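Local atomic coordinates of ribokinase (Staphylococcus aureus, PDB entry 3RY7), a protein that catalyses the ATP- and magnesium-dependent phosphorylation of D-ribose at its O-5 hydroxyl, giving D-ribose 5-phosphate. Residues V6-T11 against T58-I63; F230-Q235 against D269-A274; E240-N245 against A281-V286. All coordinates share one frame; numbering follows the deposited sequence.

Contact 1 of 3, residues V6-T11 against T58-I63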
ATOM      1  N   VAL A   6     -23.826   1.243  15.724  1.00 23.80           N
ATOM      2  CA  VAL A   6     -23.981  -0.186  15.492  1.00 23.10           C
ATOM      3  C   VAL A   6     -24.042  -0.387  14.006  1.00 22.24           C
ATOM      4  O   VAL A   6     -24.822   0.273  13.320  1.00 24.26           O
ATOM      5  CB  VAL A   6     -25.291  -0.757  16.110  1.00 28.45           C
ATOM      6  CG1 VAL A   6     -25.532  -2.180  15.633  1.00 25.19           C
ATOM      7  CG2 VAL A   6     -25.238  -0.707  17.630  1.00 37.03           C
ATOM      8  N   ILE A   7     -23.199  -1.278  13.501  1.00 23.94           N
ATOM      9  CA  ILE A   7     -23.282  -1.699  12.108  1.00 23.78           C
ATOM     10  C   ILE A   7     -23.967  -3.059  12.045  1.00 23.49           C
ATOM     11  O   ILE A   7     -23.628  -3.972  12.783  1.00 20.87           O
ATOM     12  CB  ILE A   7     -21.879  -1.772  11.439  1.00 19.98           C
ATOM     13  CG1 ILE A   7     -21.119  -0.457  11.638  1.00 26.77           C
ATOM     14  CG2 ILE A   7     -21.994  -2.087   9.973  1.00 19.01           C
ATOM     15  CD1 ILE A   7     -21.753   0.763  10.932  1.00 24.10           C
ATOM     16  N   LEU A   8     -24.917  -3.181  11.162  1.00 19.05           N
ATOM     17  CA  LEU A   8     -25.518  -4.433  10.862  1.00 19.87           C
ATOM     18  C   LEU A   8     -25.175  -4.791   9.458  1.00 21.64           C
ATOM     19  O   LEU A   8     -25.553  -4.106   8.564  1.00 20.83           O
ATOM     20  CB  LEU A   8     -27.011  -4.359  11.021  1.00 20.86           C
ATOM     21  CG  LEU A   8     -27.740  -5.663  10.782  1.00 24.55           C
ATOM     22  CD1 LEU A   8     -27.542  -6.610  11.879  1.00 20.23           C
ATOM     23  CD2 LEU A   8     -29.150  -5.437  10.493  1.00 23.51           C
ATOM     24  N   GLY A   9     -24.432  -5.863   9.273  1.00 16.53           N
ATOM     25  CA  GLY A   9     -24.064  -6.214   7.918  1.00 18.33           C
ATOM     26  C   GLY A   9     -23.135  -7.395   7.734  1.00 21.49           C
ATOM     27  O   GLY A   9     -22.961  -8.230   8.629  1.00 17.51           O
ATOM     28  N   SER A  10     -22.546  -7.455   6.545  1.00 16.02           N
ATOM     29  CA  SER A  10     -21.858  -8.642   6.070  1.00 17.45           C
ATOM     30  C   SER A  10     -20.376  -8.684   6.434  1.00 20.35           C
ATOM     31  O   SER A  10     -19.699  -7.654   6.514  1.00 20.55           O
ATOM     32  CB  SER A  10     -21.983  -8.705   4.554  1.00 24.46           C
ATOM     33  OG  SER A  10     -21.387  -7.554   3.964  1.00 17.57           O
ATOM     34  N   THR A  11     -19.880  -9.893   6.640  1.00 22.42           N
ATOM     35  CA  THR A  11     -18.442 -10.141   6.676  1.00 17.51           C
ATOM     36  C   THR A  11     -18.130 -11.153   5.591  1.00 21.69           C
ATOM     37  O   THR A  11     -18.780 -12.206   5.515  1.00 20.46           O
ATOM     38  CB  THR A  11     -17.990 -10.688   8.036  1.00 20.55           C
ATOM     39  OG1 THR A  11     -18.207  -9.695   9.043  1.00 17.72           O
ATOM     40  CG2 THR A  11     -16.490 -11.041   8.001  1.00 18.64           C
ATOM     41  N   THR A  58     -20.064  -1.242  17.469  1.00 31.19           N
ATOM     42  CA  THR A  58     -20.502  -2.610  17.687  1.00 27.72           C
ATOM     43  C   THR A  58     -20.934  -3.146  16.329  1.00 29.25           C
ATOM     44  O   THR A  58     -21.586  -2.437  15.557  1.00 28.54           O
ATOM     45  CB  THR A  58     -21.687  -2.650  18.660  1.00 33.37           C
ATOM     46  OG1 THR A  58     -21.293  -2.052  19.898  1.00 32.86           O
ATOM     47  CG2 THR A  58     -22.146  -4.075  18.912  1.00 31.97           C
ATOM     48  N   PHE A  59     -20.543  -4.378  16.016  1.00 28.51           N
ATOM     49  CA  PHE A  59     -20.812  -4.963  14.700  1.00 20.97           C
ATOM     50  C   PHE A  59     -21.619  -6.239  14.859  1.00 23.65           C
ATOM     51  O   PHE A  59     -21.182  -7.180  15.514  1.00 26.75           O
ATOM     52  CB  PHE A  59     -19.497  -5.254  13.966  1.00 21.03           C
ATOM     53  CG  PHE A  59     -19.663  -5.736  12.549  1.00 22.62           C
ATOM     54  CD1 PHE A  59     -20.769  -5.379  11.794  1.00 20.37           C
ATOM     55  CD2 PHE A  59     -18.695  -6.535  11.957  1.00 19.55           C
ATOM     56  CE1 PHE A  59     -20.907  -5.814  10.478  1.00 19.73           C
ATOM     57  CE2 PHE A  59     -18.830  -6.967  10.652  1.00 16.57           C
ATOM     58  CZ  PHE A  59     -19.931  -6.612   9.908  1.00 19.55           C
ATOM     59  N   ILE A  60     -22.814  -6.242  14.282  1.00 21.34           N
ATOM     60  CA  ILE A  60     -23.674  -7.407  14.271  1.00 21.56           C
ATOM     61  C   ILE A  60     -23.502  -8.052  12.915  1.00 20.36           C
ATOM     62  O   ILE A  60     -23.880  -7.489  11.890  1.00 19.16           O
ATOM     63  CB  ILE A  60     -25.152  -7.040  14.468  1.00 18.23           C
ATOM     64  CG1 ILE A  60     -25.374  -6.293  15.787  1.00 22.14           C
ATOM     65  CG2 ILE A  60     -25.999  -8.273  14.455  1.00 20.89           C
ATOM     66  CD1 ILE A  60     -26.801  -5.732  15.923  1.00 16.31           C
ATOM     67  N   THR A  61     -22.898  -9.232  12.898  1.00 21.88           N
ATOM     68  CA  THR A  61     -22.613  -9.872  11.634  1.00 18.80           C
ATOM     69  C   THR A  61     -22.709 -11.369  11.870  1.00 18.35           C
ATOM     70  O   THR A  61     -22.633 -11.826  13.010  1.00 19.40           O
ATOM     71  CB  THR A  61     -21.217  -9.444  11.112  1.00 20.95           C
ATOM     72  OG1 THR A  61     -21.052  -9.864   9.753  1.00 21.00           O
ATOM     73  CG2 THR A  61     -20.117 -10.028  11.977  1.00 21.10           C
ATOM     74  N   LYS A  62     -22.927 -12.127  10.809  1.00 24.09           N
ATOM     75  CA  LYS A  62     -23.082 -13.566  10.933  1.00 21.27           C
ATOM     76  C   LYS A  62     -22.110 -14.292  10.014  1.00 21.93           C
ATOM     77  O   LYS A  62     -22.199 -14.189   8.792  1.00 17.59           O
ATOM     78  CB  LYS A  62     -24.515 -13.982  10.613  1.00 20.92           C
ATOM     79  CG  LYS A  62     -24.881 -15.390  11.083  1.00 16.89           C
ATOM     80  CD  LYS A  62     -26.346 -15.685  10.765  1.00 21.69           C
ATOM     81  CE  LYS A  62     -26.861 -16.961  11.443  1.00 20.31           C
ATOM     82  NZ  LYS A  62     -28.310 -17.209  11.065  1.00 20.41           N
ATOM     83  N   ILE A  63     -21.184 -15.023  10.623  1.00 20.18           N
ATOM     84  CA  ILE A  63     -20.249 -15.854   9.884  1.00 21.85           C
ATOM     85  C   ILE A  63     -20.516 -17.327  10.148  1.00 26.46           C
ATOM     86  O   ILE A  63     -21.410 -17.693  10.927  1.00 21.26           O
ATOM     87  CB  ILE A  63     -18.816 -15.563  10.289  1.00 23.86           C
ATOM     88  CG1 ILE A  63     -18.628 -15.828  11.785  1.00 20.82           C
ATOM     89  CG2 ILE A  63     -18.465 -14.112   9.938  1.00 23.09           C
ATOM     90  CD1 ILE A  63     -17.264 -15.388  12.309  1.00 20.80           C
TER
HETATM   91  O   HOH W   1     -23.751 -10.993   8.364  1.00 17.33           O
HETATM   92  O   HOH W   2     -20.402 -14.356   6.578  1.00 14.74           O
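Thr58 and Val6 lie side by side on neighbouring parallel strands, both beta-branched as suits extended chain, and Thr58 O accepts from Ile7 N (2.9 Å). Phe59 turns to the opposite face, which Ile7 shares. The CG of Phe59 stands anti to its N (chi1 -174°), carrying the ring toward the 6-11 segment: Phe59 CD1 rests 3.8 Å from Ile7 CB, while Ser10 O sits at the ring edge. Phe76 of helix 70-78 meets the same ring at about a right angle. Ile60 returns to the Val6 face, its N bonded to Ile7 O and its O to Gly9 N. Its CD1 reaches Val6 CG1, and CG2 presses on Leu8 CD1 at a tight 3.4 Å. Both strands belong to the large, mainly parallel sheet of the pfkB-family alpha/beta fold, and beyond strand 4-8 Ser10 OG bonds Glu142, assigned to the substrate site. Thr61 suits the point where the pairing opens: its OG1 gives a hydrogen bond to Gly9 O (2.8 Å), tilted 21° from the carbonyl plane, and accepts one from Thr11 OG1 (2.9 Å). At Lys62 a water links N to Gly9 O, while NZ bonds Thr118 O and forms a salt bridge with Asp123. Ile63 CG2 packs 3.9 Å from Thr11 CB.

Contact 2 of 3, residues F230-Q235 against D269-A274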
ATOM      1  N   PHE A 230     -26.587  15.898  -1.476  1.00 31.05           N
ATOM      2  CA  PHE A 230     -27.513  15.636  -0.388  1.00 30.31           C
ATOM      3  C   PHE A 230     -28.735  16.559  -0.366  1.00 34.13           C
ATOM      4  O   PHE A 230     -28.743  17.638  -0.965  1.00 32.83           O
ATOM      5  CB  PHE A 230     -26.794  15.583   0.963  1.00 29.27           C
ATOM      6  CG  PHE A 230     -26.610  16.910   1.623  1.00 30.45           C
ATOM      7  CD1 PHE A 230     -25.489  17.671   1.366  1.00 32.60           C
ATOM      8  CD2 PHE A 230     -27.546  17.383   2.526  1.00 34.72           C
ATOM      9  CE1 PHE A 230     -25.296  18.888   1.986  1.00 40.27           C
ATOM     10  CE2 PHE A 230     -27.367  18.607   3.155  1.00 36.43           C
ATOM     11  CZ  PHE A 230     -26.238  19.362   2.883  1.00 44.87           C
ATOM     12  N   ALA A 231     -29.779  16.096   0.306  1.00 34.79           N
ATOM     13  CA  ALA A 231     -31.014  16.853   0.465  1.00 28.85           C
ATOM     14  C   ALA A 231     -31.761  16.474   1.749  1.00 32.45           C
ATOM     15  O   ALA A 231     -31.760  15.308   2.178  1.00 29.20           O
ATOM     16  CB  ALA A 231     -31.914  16.645  -0.743  1.00 25.78           C
ATOM     17  N   THR A 232     -32.377  17.474   2.367  1.00 32.34           N
ATOM     18  CA  THR A 232     -33.408  17.263   3.374  1.00 33.70           C
ATOM     19  C   THR A 232     -34.601  18.094   2.914  1.00 37.49           C
ATOM     20  O   THR A 232     -34.578  18.642   1.816  1.00 33.08           O
ATOM     21  CB  THR A 232     -32.960  17.735   4.765  1.00 30.19           C
ATOM     22  OG1 THR A 232     -32.791  19.163   4.764  1.00 27.77           O
ATOM     23  CG2 THR A 232     -31.652  17.025   5.187  1.00 30.19           C
ATOM     24  N   LYS A 233     -35.643  18.194   3.734  1.00 34.36           N
ATOM     25  CA  LYS A 233     -36.761  19.079   3.405  1.00 37.18           C
ATOM     26  C   LYS A 233     -36.262  20.522   3.304  1.00 39.34           C
ATOM     27  O   LYS A 233     -36.764  21.293   2.488  1.00 36.63           O
ATOM     28  CB  LYS A 233     -37.884  18.973   4.450  1.00 35.36           C
ATOM     29  CG  LYS A 233     -37.514  19.504   5.836  1.00 38.73           C
ATOM     30  CD  LYS A 233     -38.684  19.366   6.805  1.00 44.62           C
ATOM     31  CE  LYS A 233     -38.330  19.876   8.200  1.00 52.02           C
ATOM     32  NZ  LYS A 233     -39.471  19.718   9.164  1.00 65.38           N
ATOM     33  N   ASN A 234     -35.253  20.857   4.114  1.00 30.97           N
ATOM     34  CA  ASN A 234     -34.689  22.214   4.197  1.00 42.46           C
ATOM     35  C   ASN A 234     -33.426  22.497   3.374  1.00 42.42           C
ATOM     36  O   ASN A 234     -33.120  23.658   3.084  1.00 42.54           O
ATOM     37  CB  ASN A 234     -34.371  22.559   5.657  1.00 36.79           C
ATOM     38  CG  ASN A 234     -35.612  22.728   6.500  1.00 40.02           C
ATOM     39  OD1 ASN A 234     -36.690  23.046   5.991  1.00 42.37           O
ATOM     40  ND2 ASN A 234     -35.469  22.513   7.808  1.00 40.25           N
ATOM     41  N   GLN A 235     -32.672  21.456   3.032  1.00 47.39           N
ATOM     42  CA  GLN A 235     -31.373  21.650   2.379  1.00 37.30           C
ATOM     43  C   GLN A 235     -31.249  20.926   1.056  1.00 37.23           C
ATOM     44  O   GLN A 235     -31.941  19.944   0.798  1.00 38.52           O
ATOM     45  CB  GLN A 235     -30.236  21.210   3.290  1.00 37.65           C
ATOM     46  CG  GLN A 235     -30.226  21.882   4.632  1.00 37.54           C
ATOM     47  CD  GLN A 235     -28.968  21.550   5.388  1.00 40.07           C
ATOM     48  OE1 GLN A 235     -27.866  21.744   4.880  1.00 48.73           O
ATOM     49  NE2 GLN A 235     -29.120  21.038   6.600  1.00 38.51           N
ATOM     50  N   ASP A 269     -27.190  18.674  12.087  1.00 33.55           N
ATOM     51  CA  ASP A 269     -27.014  20.091  11.747  1.00 42.02           C
ATOM     52  C   ASP A 269     -25.718  20.320  10.962  1.00 39.84           C
ATOM     53  O   ASP A 269     -25.459  21.425  10.483  1.00 42.32           O
ATOM     54  CB  ASP A 269     -27.053  20.965  13.013  1.00 41.85           C
ATOM     55  CG  ASP A 269     -25.962  20.595  14.019  1.00 50.12           C
ATOM     56  OD1 ASP A 269     -26.090  20.934  15.220  1.00 55.32           O
ATOM     57  OD2 ASP A 269     -24.969  19.956  13.610  1.00 48.07           O
ATOM     58  N   ASN A 270     -24.921  19.259  10.826  1.00 36.50           N
ATOM     59  CA  ASN A 270     -23.621  19.312  10.160  1.00 34.00           C
ATOM     60  C   ASN A 270     -23.501  18.321   9.004  1.00 32.82           C
ATOM     61  O   ASN A 270     -22.470  17.678   8.832  1.00 32.48           O
ATOM     62  CB  ASN A 270     -22.500  19.056  11.163  1.00 36.18           C
ATOM     63  CG  ASN A 270     -22.461  17.614  11.630  1.00 37.74           C
ATOM     64  OD1 ASN A 270     -23.499  16.963  11.762  1.00 35.03           O
ATOM     65  ND2 ASN A 270     -21.264  17.107  11.887  1.00 30.80           N
ATOM     66  N   LEU A 271     -24.558  18.207   8.213  1.00 27.36           N
ATOM     67  CA  LEU A 271     -24.548  17.320   7.058  1.00 31.73           C
ATOM     68  C   LEU A 271     -23.351  17.560   6.136  1.00 34.76           C
ATOM     69  O   LEU A 271     -22.642  16.621   5.793  1.00 32.24           O
ATOM     70  CB  LEU A 271     -25.847  17.454   6.261  1.00 30.73           C
ATOM     71  CG  LEU A 271     -26.864  16.335   6.492  1.00 40.64           C
ATOM     72  CD1 LEU A 271     -26.718  15.801   7.889  1.00 37.88           C
ATOM     73  CD2 LEU A 271     -28.298  16.807   6.254  1.00 30.71           C
ATOM     74  N   ALA A 272     -23.142  18.808   5.720  1.00 29.74           N
ATOM     75  CA  ALA A 272     -22.066  19.120   4.776  1.00 36.98           C
ATOM     76  C   ALA A 272     -20.660  18.869   5.357  1.00 31.22           C
ATOM     77  O   ALA A 272     -19.779  18.382   4.657  1.00 30.69           O
ATOM     78  CB  ALA A 272     -22.197  20.560   4.250  1.00 36.61           C
ATOM     79  N   ASP A 273     -20.464  19.206   6.629  1.00 29.65           N
ATOM     80  CA  ASP A 273     -19.193  18.936   7.299  1.00 32.78           C
ATOM     81  C   ASP A 273     -18.913  17.429   7.396  1.00 41.77           C
ATOM     82  O   ASP A 273     -17.794  16.964   7.119  1.00 33.95           O
ATOM     83  CB  ASP A 273     -19.191  19.570   8.694  1.00 32.65           C
ATOM     84  CG  ASP A 273     -18.107  19.001   9.600  1.00 45.27           C
ATOM     85  OD1 ASP A 273     -18.460  18.602  10.730  1.00 51.34           O
ATOM     86  OD2 ASP A 273     -16.916  18.943   9.193  1.00 52.70           O
ATOM     87  N   ALA A 274     -19.933  16.671   7.792  1.00 34.45           N
ATOM     88  CA  ALA A 274     -19.814  15.223   7.888  1.00 30.85           C
ATOM     89  C   ALA A 274     -19.542  14.611   6.515  1.00 26.52           C
ATOM     90  O   ALA A 274     -18.756  13.681   6.389  1.00 32.53           O
ATOM     91  CB  ALA A 274     -21.086  14.610   8.528  1.00 31.89           C
TER
HETATM   92  O   HOH W   3     -27.152  20.091   8.250  1.00 27.84           O
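Leu271 and Phe230 carry most of this contact, which lays the first turn of helix 271-283 against strand 228-231, in the antiparallel end of the large sheet of the alpha/beta fold. Theirs is an off-centre CH-pi interaction: Leu271 CB stands 4.1 Å from the centroid of the Phe230 ring, 29° off its normal, and comes closest to CE2 at 3.6 Å. The Phe230 CG lies between its backbone N and carbonyl carbon (chi1 86°), a setting that swings the broad ring toward the helix.

Aliphatic packing widens the patch. Leu271 CD2 meets Thr232 CG2 tip to tip at 3.5 Å, and a small methyl lies by the ring, Ala272 CB to Phe230 CE1, 4.2 Å. Leucine suits the centre because CB and one methyl, CD2, lie on the ring while that same CD2 also reaches the threonine methyl.

The polar link between the segments is indirect. A water accepts from Gln235 NE2 (2.7 Å) and from Leu271 N (3.2 Å), an amide in the opening turn of the helix. On the strand side, Thr232 OG1 accepts from Gln235 N at 2.9 Å, forming an ST motif in the turn that leads to strand 236-239.

Threonine thus divides its labour, methyl to the leucine and hydroxyl to its own turn. With no direct hydrogen bond across it, the joint relies on apolar fit, and water serves the polar groups at its margin.

Contact 3 of 3, residues E240-N245 against A281-V286; sequences EAYKVN and ASSLTV
Val286 stands between Lys243 and Asn245, giving one methyl to each. Its CG2, set between the backbone N and the carbonyl carbon, lies against the lysine, whose methylenes run obliquely past it; Lys243 CB is 3.8 Å from Val286 CG2. The lysine chain is extended beyond CG, so its apolar length covers the valine while NZ travels on to form a salt bridge with Glu33 of the second subunit. Asn245 approaches Val286 from the opposite direction, its amide ND2 3.3 Å from Val286 CG1.

Alongside, Tyr242 faces Ser283 through its beta carbon: the two CB atoms are 3.6 Å apart, and the small serine lets the chains come close. The tyrosine ring then leads away along helix 271-283, where its OH bonds Asp276. Between the backbones, Lys243 O receives a CA-H contact from Ser283 CA (3.5 Å), and a water donates to both Lys243 O (3.0 Å) and Ser282 O (3.1 Å).

A type I turn runs from Ser283 to Val286. Ser282 O also accepts from Thr285 N and from Thr285 OG1 (2.9 Å). Thr285 and Thr250 are both assigned to the potassium site, and their hydroxyls are hydrogen-bonded; Thr250 also touches Val286.

The 240-245 loop therefore lies over a turn at the probable cation site by van der Waals contact and a shared water, while the ammonium of Lys243 pairs with a carboxylate of the second subunit.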
ATOM      1  N   GLU A 240     -18.204  18.665  -3.741  1.00 47.79           N
ATOM      2  CA  GLU A 240     -17.124  18.067  -4.509  1.00 44.20           C
ATOM      3  C   GLU A 240     -16.313  17.051  -3.716  1.00 47.47           C
ATOM      4  O   GLU A 240     -16.094  17.194  -2.501  1.00 40.69           O
ATOM      5  CB  GLU A 240     -16.198  19.158  -5.058  1.00 53.15           C
ATOM      6  CG  GLU A 240     -16.850  20.045  -6.108  1.00 47.96           C
ATOM      7  CD  GLU A 240     -17.331  19.248  -7.305  1.00 55.16           C
ATOM      8  OE1 GLU A 240     -16.563  18.389  -7.789  1.00 55.94           O
ATOM      9  OE2 GLU A 240     -18.476  19.471  -7.760  1.00 60.80           O
ATOM     10  N   ALA A 241     -15.860  16.031  -4.436  1.00 44.79           N
ATOM     11  CA  ALA A 241     -15.026  14.974  -3.874  1.00 52.20           C
ATOM     12  C   ALA A 241     -13.539  15.340  -3.886  1.00 55.13           C
ATOM     13  O   ALA A 241     -13.140  16.374  -4.426  1.00 54.70           O
ATOM     14  CB  ALA A 241     -15.256  13.667  -4.641  1.00 49.57           C
ATOM     15  N   TYR A 242     -12.724  14.484  -3.284  1.00 54.46           N
ATOM     16  CA  TYR A 242     -11.278  14.620  -3.363  1.00 54.23           C
ATOM     17  C   TYR A 242     -10.734  13.653  -4.416  1.00 58.03           C
ATOM     18  O   TYR A 242     -11.198  13.629  -5.567  1.00 60.87           O
ATOM     19  CB  TYR A 242     -10.647  14.326  -2.006  1.00 50.75           C
ATOM     20  CG  TYR A 242     -11.069  15.274  -0.903  1.00 49.25           C
ATOM     21  CD1 TYR A 242     -10.120  15.896  -0.108  1.00 54.63           C
ATOM     22  CD2 TYR A 242     -12.411  15.552  -0.660  1.00 51.12           C
ATOM     23  CE1 TYR A 242     -10.488  16.764   0.903  1.00 60.71           C
ATOM     24  CE2 TYR A 242     -12.793  16.427   0.355  1.00 46.86           C
ATOM     25  CZ  TYR A 242     -11.821  17.027   1.131  1.00 57.48           C
ATOM     26  OH  TYR A 242     -12.156  17.901   2.139  1.00 54.90           O
ATOM     27  N   LYS A 243      -9.796  12.822  -4.011  1.00 65.30           N
ATOM     28  CA  LYS A 243      -9.310  11.813  -4.924  1.00 59.91           C
ATOM     29  C   LYS A 243     -10.228  10.629  -4.900  1.00 55.26           C
ATOM     30  O   LYS A 243     -10.507  10.052  -3.876  1.00 48.34           O
ATOM     31  CB  LYS A 243      -7.887  11.384  -4.640  1.00 56.03           C
ATOM     32  CG  LYS A 243      -7.219  10.809  -5.895  0.95 59.32           C
ATOM     33  CD  LYS A 243      -5.781  10.359  -5.708  0.46 57.96           C
ATOM     34  CE  LYS A 243      -5.413   9.290  -6.749  0.95 63.77           C
ATOM     35  NZ  LYS A 243      -3.981   8.889  -6.730  1.00 68.51           N
ATOM     36  N   VAL A 244     -10.702  10.286  -6.069  1.00 46.95           N
ATOM     37  CA  VAL A 244     -11.631   9.170  -6.203  1.00 53.51           C
ATOM     38  C   VAL A 244     -11.434   8.401  -7.507  1.00 55.67           C
ATOM     39  O   VAL A 244     -11.444   8.992  -8.590  1.00 61.02           O
ATOM     40  CB  VAL A 244     -13.099   9.655  -6.107  1.00 52.48           C
ATOM     41  CG1 VAL A 244     -14.036   8.680  -6.801  1.00 52.64           C
ATOM     42  CG2 VAL A 244     -13.494   9.859  -4.654  1.00 47.41           C
ATOM     43  N   ASN A 245     -11.251   7.086  -7.405  1.00 51.86           N
ATOM     44  CA  ASN A 245     -11.180   6.252  -8.599  1.00 55.17           C
ATOM     45  C   ASN A 245     -12.567   6.088  -9.214  1.00 60.79           C
ATOM     46  O   ASN A 245     -13.580   6.160  -8.513  1.00 55.83           O
ATOM     47  CB  ASN A 245     -10.571   4.881  -8.289  1.00 57.36           C
ATOM     48  CG  ASN A 245      -9.087   4.953  -7.975  0.42 60.27           C
ATOM     49  OD1 ASN A 245      -8.380   5.850  -8.444  0.94 65.80           O
ATOM     50  ND2 ASN A 245      -8.606   3.999  -7.183  1.00 59.19           N
ATOM     51  N   ALA A 281     -11.791  10.871   4.381  1.00 38.19           N
ATOM     52  CA  ALA A 281     -11.480   9.498   4.759  1.00 31.38           C
ATOM     53  C   ALA A 281     -11.395   8.633   3.519  1.00 30.18           C
ATOM     54  O   ALA A 281     -10.426   7.906   3.323  1.00 36.03           O
ATOM     55  CB  ALA A 281     -12.527   8.963   5.709  1.00 35.59           C
ATOM     56  N   SER A 282     -12.399   8.749   2.660  1.00 26.93           N
ATOM     57  CA  SER A 282     -12.453   7.972   1.429  1.00 29.49           C
ATOM     58  C   SER A 282     -11.243   8.184   0.491  1.00 42.54           C
ATOM     59  O   SER A 282     -10.799   7.244  -0.179  1.00 36.85           O
ATOM     60  CB  SER A 282     -13.750   8.277   0.688  1.00 30.86           C
ATOM     61  OG  SER A 282     -13.827   7.553  -0.512  1.00 37.38           O
ATOM     62  N   SER A 283     -10.718   9.407   0.428  1.00 33.00           N
ATOM     63  CA  SER A 283      -9.645   9.716  -0.528  1.00 43.32           C
ATOM     64  C   SER A 283      -8.322   9.054  -0.121  1.00 32.17           C
ATOM     65  O   SER A 283      -7.587   8.562  -0.970  1.00 40.91           O
ATOM     66  CB  SER A 283      -9.461  11.225  -0.684  1.00 38.59           C
ATOM     67  OG  SER A 283      -8.864  11.773   0.481  1.00 38.19           O
ATOM     68  N   LEU A 284      -8.060   9.031   1.186  1.00 34.96           N
ATOM     69  CA  LEU A 284      -6.919   8.348   1.790  1.00 34.08           C
ATOM     70  C   LEU A 284      -6.790   6.886   1.364  1.00 47.37           C
ATOM     71  O   LEU A 284      -5.759   6.233   1.574  1.00 52.05           O
ATOM     72  CB  LEU A 284      -7.059   8.402   3.303  1.00 27.81           C
ATOM     73  CG  LEU A 284      -6.735   9.777   3.878  1.00 44.35           C
ATOM     74  CD1 LEU A 284      -6.740   9.743   5.396  1.00 40.59           C
ATOM     75  CD2 LEU A 284      -5.376  10.244   3.343  1.00 39.20           C
ATOM     76  N   THR A 285      -7.854   6.324   0.801  1.00 38.93           N
ATOM     77  CA  THR A 285      -7.830   4.931   0.431  1.00 37.67           C
ATOM     78  C   THR A 285      -7.266   4.715  -0.932  1.00 37.07           C
ATOM     79  O   THR A 285      -6.834   3.659  -1.231  1.00 34.22           O
ATOM     80  CB  THR A 285      -9.212   4.140   0.520  1.00 37.17           C
ATOM     81  OG1 THR A 285     -10.076   4.479  -0.554  1.00 33.57           O
ATOM     82  CG2 THR A 285      -9.890   4.269   1.838  1.00 29.43           C
ATOM     83  N   VAL A 286      -7.305   5.721  -1.768  1.00 37.28           N
ATOM     84  CA  VAL A 286      -6.736   5.576  -3.097  1.00 39.71           C
ATOM     85  C   VAL A 286      -5.372   6.270  -3.166  1.00 46.43           C
ATOM     86  O   VAL A 286      -4.812   6.467  -4.251  1.00 49.08           O
ATOM     87  CB  VAL A 286      -7.669   6.174  -4.167  1.00 41.97           C
ATOM     88  CG1 VAL A 286      -8.966   5.380  -4.242  1.00 43.27           C
ATOM     89  CG2 VAL A 286      -7.958   7.633  -3.865  1.00 44.44           C
TER
HETATM   90  O   HOH W   4     -11.955   7.582  -3.008  1.00 41.98           O

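Overall arrangement
Contact 1 is core: two parallel strands of the large sheet, buried on both faces and joined by direct backbone hydrogen bonds. Contact 2 reaches the same sheet near its far side, where the strands are antiparallel, but there a helix packs on it, partly buried and apolar. Contact 3 lies at the surface and beside the second subunit, pairing a loop with a turn. Contacts 2 and 3 use opposite ends of helix 271-283, and their segments alternate along the chain; both lack direct hydrogen bonds across their segments and have a bridging water. Contact 1 leads toward the substrate-binding residues, contact 3 toward the assigned potassium site, the centres of contacts 1 and 3 lying about 25 Å apart.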